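Local coordinates for 1-pyrroline-5-carboxylate dehydrogenase (Thermus thermophilus, PDB 1UZB), which probably catalyses the NAD(P)+-dependent oxidation of glutamate semialdehyde, the open form of 1-pyrroline-5-carboxylate, to glutamate, at residues Y375-G389 / I399-I413. Sequence-based numbering, arbitrary orientation.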
loop_
_atom_site.group_PDB
_atom_site.type_symbol
_atom_site.label_atom_id
_atom_site.label_comp_id
_atom_site.label_asym_id
_atom_site.label_seq_id
_atom_site.Cartn_x
_atom_site.Cartn_y
_atom_site.Cartn_z
ATOM N N TYR A 375 49.982 -23.906 -9.259
ATOM C CA TYR A 375 48.764 -24.575 -9.691
ATOM C C TYR A 375 48.850 -24.950 -11.165
ATOM O O TYR A 375 48.279 -25.956 -11.588
ATOM C CB TYR A 375 47.542 -23.689 -9.434
ATOM C CG TYR A 375 46.895 -23.945 -8.092
ATOM C CD1 TYR A 375 46.349 -25.192 -7.790
ATOM C CD2 TYR A 375 46.827 -22.946 -7.122
ATOM C CE1 TYR A 375 45.750 -25.441 -6.557
ATOM C CE2 TYR A 375 46.231 -23.184 -5.881
ATOM C CZ TYR A 375 45.693 -24.432 -5.608
ATOM O OH TYR A 375 45.079 -24.670 -4.398
ATOM N N ILE A 376 49.566 -24.150 -11.950
ATOM C CA ILE A 376 49.721 -24.454 -13.364
ATOM C C ILE A 376 50.547 -25.737 -13.514
ATOM O O ILE A 376 50.251 -26.577 -14.365
ATOM C CB ILE A 376 50.381 -23.267 -14.116
ATOM C CG1 ILE A 376 49.359 -22.130 -14.253
ATOM C CG2 ILE A 376 50.885 -23.712 -15.484
ATOM C CD1 ILE A 376 49.924 -20.829 -14.800
ATOM N N GLU A 377 51.568 -25.897 -12.677
ATOM C CA GLU A 377 52.396 -27.102 -12.730
ATOM C C GLU A 377 51.568 -28.322 -12.333
ATOM O O GLU A 377 51.718 -29.404 -12.905
ATOM C CB GLU A 377 53.610 -26.957 -11.808
ATOM C CG GLU A 377 54.647 -25.990 -12.346
ATOM C CD GLU A 377 55.041 -26.320 -13.770
ATOM O OE1 GLU A 377 55.566 -27.430 -13.999
ATOM O OE2 GLU A 377 54.820 -25.476 -14.663
ATOM N N ILE A 378 50.692 -28.142 -11.352
ATOM C CA ILE A 378 49.821 -29.220 -10.905
ATOM C C ILE A 378 48.858 -29.580 -12.034
ATOM O O ILE A 378 48.646 -30.754 -12.336
ATOM C CB ILE A 378 49.009 -28.794 -9.659
ATOM C CG1 ILE A 378 49.952 -28.633 -8.462
ATOM C CG2 ILE A 378 47.912 -29.816 -9.370
ATOM C CD1 ILE A 378 49.314 -27.971 -7.259
ATOM N N GLY A 379 48.288 -28.555 -12.662
ATOM C CA GLY A 379 47.349 -28.771 -13.748
ATOM C C GLY A 379 47.930 -29.529 -14.929
ATOM O O GLY A 379 47.218 -30.274 -15.600
ATOM N N LYS A 380 49.219 -29.340 -15.190
ATOM C CA LYS A 380 49.871 -30.022 -16.306
ATOM C C LYS A 380 49.831 -31.539 -16.164
ATOM O O LYS A 380 49.920 -32.263 -17.156
ATOM C CB LYS A 380 51.323 -29.557 -16.441
ATOM C CG LYS A 380 51.471 -28.143 -16.981
ATOM C CD LYS A 380 52.933 -27.734 -17.029
ATOM C CE LYS A 380 53.115 -26.349 -17.626
ATOM N NZ LYS A 380 54.547 -25.947 -17.605
ATOM N N ASN A 381 49.690 -32.020 -14.933
ATOM C CA ASN A 381 49.638 -33.454 -14.678
ATOM C C ASN A 381 48.215 -33.930 -14.410
ATOM O O ASN A 381 47.998 -35.086 -14.044
ATOM C CB ASN A 381 50.540 -33.801 -13.491
ATOM C CG ASN A 381 52.012 -33.574 -13.791
ATOM O OD1 ASN A 381 52.777 -33.162 -12.921
ATOM N ND2 ASN A 381 52.413 -33.852 -15.025
ATOM N N GLU A 382 47.243 -33.039 -14.594
ATOM C CA GLU A 382 45.841 -33.386 -14.376
ATOM C C GLU A 382 45.027 -33.252 -15.659
ATOM O O GLU A 382 44.188 -34.099 -15.965
ATOM C CB GLU A 382 45.233 -32.500 -13.284
ATOM C CG GLU A 382 45.889 -32.648 -11.922
ATOM C CD GLU A 382 45.121 -31.941 -10.825
ATOM O OE1 GLU A 382 44.724 -30.773 -11.032
ATOM O OE2 GLU A 382 44.915 -32.551 -9.754
ATOM N N GLY A 383 45.275 -32.183 -16.409
ATOM C CA GLY A 383 44.557 -31.969 -17.651
ATOM C C GLY A 383 45.511 -31.695 -18.798
ATOM O O GLY A 383 46.709 -31.952 -18.682
ATOM N N GLN A 384 44.987 -31.174 -19.904
ATOM C CA GLN A 384 45.813 -30.870 -21.068
ATOM C C GLN A 384 45.959 -29.364 -21.261
ATOM O O GLN A 384 44.976 -28.666 -21.512
ATOM C CB GLN A 384 45.200 -31.477 -22.334
ATOM C CG GLN A 384 46.039 -31.246 -23.586
ATOM C CD GLN A 384 45.276 -31.497 -24.873
ATOM O OE1 GLN A 384 45.849 -31.465 -25.963
ATOM N NE2 GLN A 384 43.977 -31.735 -24.755
ATOM N N LEU A 385 47.184 -28.864 -21.144
ATOM C CA LEU A 385 47.440 -27.441 -21.327
ATOM C C LEU A 385 47.295 -27.115 -22.809
ATOM O O LEU A 385 47.979 -27.706 -23.646
ATOM C CB LEU A 385 48.856 -27.092 -20.858
ATOM C CG LEU A 385 49.268 -25.622 -20.974
ATOM C CD1 LEU A 385 48.406 -24.772 -20.050
ATOM C CD2 LEU A 385 50.742 -25.478 -20.617
ATOM N N VAL A 386 46.409 -26.179 -23.139
ATOM C CA VAL A 386 46.205 -25.807 -24.536
ATOM C C VAL A 386 46.433 -24.323 -24.821
ATOM O O VAL A 386 46.337 -23.891 -25.968
ATOM C CB VAL A 386 44.795 -26.204 -25.032
ATOM C CG1 VAL A 386 44.677 -27.724 -25.103
ATOM C CG2 VAL A 386 43.732 -25.628 -24.114
ATOM N N LEU A 387 46.725 -23.546 -23.782
ATOM C CA LEU A 387 46.998 -22.119 -23.948
ATOM C C LEU A 387 47.705 -21.540 -22.730
ATOM O O LEU A 387 47.351 -21.847 -21.591
ATOM C CB LEU A 387 45.706 -21.329 -24.199
ATOM C CG LEU A 387 45.946 -19.842 -24.498
ATOM C CD1 LEU A 387 46.664 -19.699 -25.834
ATOM C CD2 LEU A 387 44.629 -19.090 -24.527
ATOM N N GLY A 388 48.709 -20.705 -22.981
ATOM C CA GLY A 388 49.447 -20.062 -21.904
ATOM C C GLY A 388 50.194 -21.006 -20.987
ATOM O O GLY A 388 50.925 -21.885 -21.445
ATOM N N GLY A 389 50.025 -20.810 -19.682
ATOM C CA GLY A 389 50.681 -21.668 -18.713
ATOM C C GLY A 389 52.070 -21.220 -18.308
ATOM O O GLY A 389 52.877 -22.033 -17.852
ATOM N N ILE A 399 51.258 -13.013 -15.840
ATOM C CA ILE A 399 50.981 -14.405 -16.171
ATOM C C ILE A 399 50.040 -14.416 -17.371
ATOM O O ILE A 399 49.060 -13.671 -17.414
ATOM C CB ILE A 399 50.315 -15.144 -14.991
ATOM C CG1 ILE A 399 51.245 -15.121 -13.777
ATOM C CG2 ILE A 399 50.007 -16.582 -15.384
ATOM C CD1 ILE A 399 50.673 -15.779 -12.542
ATOM N N ALA A 400 50.345 -15.258 -18.350
ATOM C CA ALA A 400 49.533 -15.347 -19.555
ATOM C C ALA A 400 48.214 -16.081 -19.336
ATOM O O ALA A 400 48.134 -16.999 -18.520
ATOM C CB ALA A 400 50.327 -16.046 -20.655
ATOM N N PRO A 401 47.152 -15.667 -20.052
ATOM C CA PRO A 401 45.845 -16.317 -19.929
ATOM C C PRO A 401 46.101 -17.798 -20.180
ATOM O O PRO A 401 46.705 -18.175 -21.187
ATOM C CB PRO A 401 45.034 -15.662 -21.041
ATOM C CG PRO A 401 45.571 -14.271 -21.045
ATOM C CD PRO A 401 47.070 -14.489 -20.935
ATOM N N THR A 402 45.638 -18.633 -19.259
ATOM C CA THR A 402 45.875 -20.061 -19.339
ATOM C C THR A 402 44.610 -20.898 -19.447
ATOM O O THR A 402 43.595 -20.598 -18.815
ATOM C CB THR A 402 46.682 -20.503 -18.109
ATOM O OG1 THR A 402 47.902 -19.752 -18.063
ATOM C CG2 THR A 402 46.997 -21.989 -18.163
ATOM N N VAL A 403 44.686 -21.958 -20.247
ATOM C CA VAL A 403 43.559 -22.859 -20.433
ATOM C C VAL A 403 43.986 -24.320 -20.408
ATOM O O VAL A 403 44.941 -24.716 -21.086
ATOM C CB VAL A 403 42.840 -22.619 -21.784
ATOM C CG1 VAL A 403 41.659 -23.577 -21.924
ATOM C CG2 VAL A 403 42.362 -21.182 -21.877
ATOM N N PHE A 404 43.289 -25.109 -19.598
ATOM C CA PHE A 404 43.520 -26.548 -19.524
ATOM C C PHE A 404 42.215 -27.169 -19.997
ATOM O O PHE A 404 41.136 -26.666 -19.671
ATOM C CB PHE A 404 43.768 -27.027 -18.091
ATOM C CG PHE A 404 45.121 -26.672 -17.540
ATOM C CD1 PHE A 404 45.295 -25.535 -16.761
ATOM C CD2 PHE A 404 46.218 -27.497 -17.780
ATOM C CE1 PHE A 404 46.542 -25.219 -16.222
ATOM C CE2 PHE A 404 47.472 -27.190 -17.247
ATOM C CZ PHE A 404 47.634 -26.052 -16.466
ATOM N N THR A 405 42.292 -28.244 -20.772
ATOM C CA THR A 405 41.069 -28.894 -21.214
ATOM C C THR A 405 41.076 -30.381 -20.861
ATOM O O THR A 405 42.086 -30.908 -20.383
ATOM C CB THR A 405 40.820 -28.683 -22.725
ATOM O OG1 THR A 405 39.477 -29.072 -23.033
ATOM C CG2 THR A 405 41.798 -29.489 -23.565
ATOM N N GLU A 406 39.944 -31.044 -21.090
ATOM C CA GLU A 406 39.774 -32.460 -20.752
ATOM C C GLU A 406 40.149 -32.652 -19.279
ATOM O O GLU A 406 40.737 -33.662 -18.889
ATOM C CB GLU A 406 40.649 -33.354 -21.643
ATOM C CG GLU A 406 40.294 -33.344 -23.139
ATOM C CD GLU A 406 38.953 -33.995 -23.469
ATOM O OE1 GLU A 406 38.396 -34.722 -22.620
ATOM O OE2 GLU A 406 38.459 -33.789 -24.601
ATOM N N VAL A 407 39.787 -31.672 -18.459
ATOM C CA VAL A 407 40.092 -31.720 -17.037
ATOM C C VAL A 407 39.106 -32.587 -16.258
ATOM O O VAL A 407 37.891 -32.437 -16.396
ATOM C CB VAL A 407 40.077 -30.304 -16.420
ATOM C CG1 VAL A 407 40.449 -30.376 -14.950
ATOM C CG2 VAL A 407 41.037 -29.395 -17.171
ATOM N N PRO A 408 39.618 -33.525 -15.444
ATOM C CA PRO A 408 38.721 -34.381 -14.660
ATOM C C PRO A 408 37.995 -33.513 -13.635
ATOM O O PRO A 408 38.608 -32.652 -13.003
ATOM C CB PRO A 408 39.677 -35.369 -13.996
ATOM C CG PRO A 408 40.790 -35.474 -14.989
ATOM C CD PRO A 408 41.000 -34.030 -15.394
ATOM N N PRO A 409 36.684 -33.730 -13.452
ATOM C CA PRO A 409 35.913 -32.935 -12.490
ATOM C C PRO A 409 36.494 -32.864 -11.078
ATOM O O PRO A 409 36.343 -31.856 -10.396
ATOM C CB PRO A 409 34.540 -33.600 -12.515
ATOM C CG PRO A 409 34.431 -34.089 -13.924
ATOM C CD PRO A 409 35.808 -34.675 -14.170
ATOM N N LYS A 410 37.158 -33.931 -10.640
ATOM C CA LYS A 410 37.724 -33.957 -9.297
ATOM C C LYS A 410 39.208 -33.607 -9.208
ATOM O O LYS A 410 39.824 -33.750 -8.151
ATOM C CB LYS A 410 37.457 -35.321 -8.652
ATOM C CG LYS A 410 35.970 -35.608 -8.455
ATOM C CD LYS A 410 35.736 -36.925 -7.735
ATOM C CE LYS A 410 34.249 -37.215 -7.589
ATOM N NZ LYS A 410 33.541 -36.170 -6.797
ATOM N N ALA A 411 39.783 -33.142 -10.312
ATOM C CA ALA A 411 41.189 -32.745 -10.324
ATOM C C ALA A 411 41.351 -31.533 -9.414
ATOM O O ALA A 411 40.406 -30.765 -9.226
ATOM C CB ALA A 411 41.621 -32.391 -11.732
ATOM N N ARG A 412 42.538 -31.347 -8.851
ATOM C CA ARG A 412 42.757 -30.207 -7.975
ATOM C C ARG A 412 42.449 -28.879 -8.672
ATOM O O ARG A 412 41.862 -27.985 -8.062
ATOM C CB ARG A 412 44.194 -30.204 -7.450
ATOM C CG ARG A 412 44.530 -31.407 -6.584
ATOM C CD ARG A 412 45.894 -31.247 -5.944
ATOM N NE ARG A 412 45.938 -30.082 -5.064
ATOM C CZ ARG A 412 47.054 -29.573 -4.549
ATOM N NH1 ARG A 412 46.997 -28.508 -3.761
ATOM N NH2 ARG A 412 48.229 -30.127 -4.826
ATOM N N ILE A 413 42.832 -28.742 -9.942
ATOM C CA ILE A 413 42.564 -27.490 -10.643
ATOM C C ILE A 413 41.084 -27.298 -10.969
ATOM O O ILE A 413 40.685 -26.232 -11.437
ATOM C CB ILE A 413 43.390 -27.346 -11.948
ATOM C CG1 ILE A 413 43.090 -28.490 -12.915
ATOM C CG2 ILE A 413 44.872 -27.269 -11.609
ATOM C CD1 ILE A 413 43.596 -28.231 -14.323
#
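Phe404 of strand 402-405 lies between Leu385 of the antiparallel strand 384-387 and Gly379 of helix 366-379, at the edge of the mixed sheet of this aldehyde dehydrogenase, where 384-387 is the outermost strand within the chain. Both neighbours make CH-pi contacts on opposite faces of the ring: Leu385 CD1 stands 4.0 Å from the Phe404 ring centroid and Gly379 CA 4.2 Å from it. Gly379 suits its place because a CB there would run into the ring, and a flat phenyl fills the slot between helix and strand. Ile376, whose CG1 lies beside its backbone N (chi1 -73°), closes the far end with CG2, 4.1 Å from Phe404 CZ. Beneath this core the strands pair with a classic beta bulge, in which Val386 and Leu387 both face Val403; Val386 N gives Val403 O a nearly straight bond (175°), whereas that from Leu387 N is weak. Val403 and Leu387 turn to the other side of the sheet, where helices 303-315 and 332-346 cover them.

In the loop between helix and strand, Glu382 sends its extended chain to the backbone just after the type I turn Pro408-Ala411. Its carboxylate receives two backbone N-H groups: Ile413 N meets the syn lone pair of Glu382 OE1 at 3.0 Å, and Arg412 N reaches OE2 of the same carboxylate at 2.8 Å, 27° out of its plane. A leucine in place of Glu382 would probably leave both amides without these acceptors and free the 411-413 backbone to shift. The solvent side contrasts with buried Phe404, enclosed on both faces: exposed Arg412, salt-bridged through NE to Glu416, has one guanidinium face covered by Ile378 CD1, 3.4 Å from Arg412 NH2. At the opposite end of the strand pair, Thr402 OG1 accepts from Gly389 N at 2.9 Å while donating to Ala400 O.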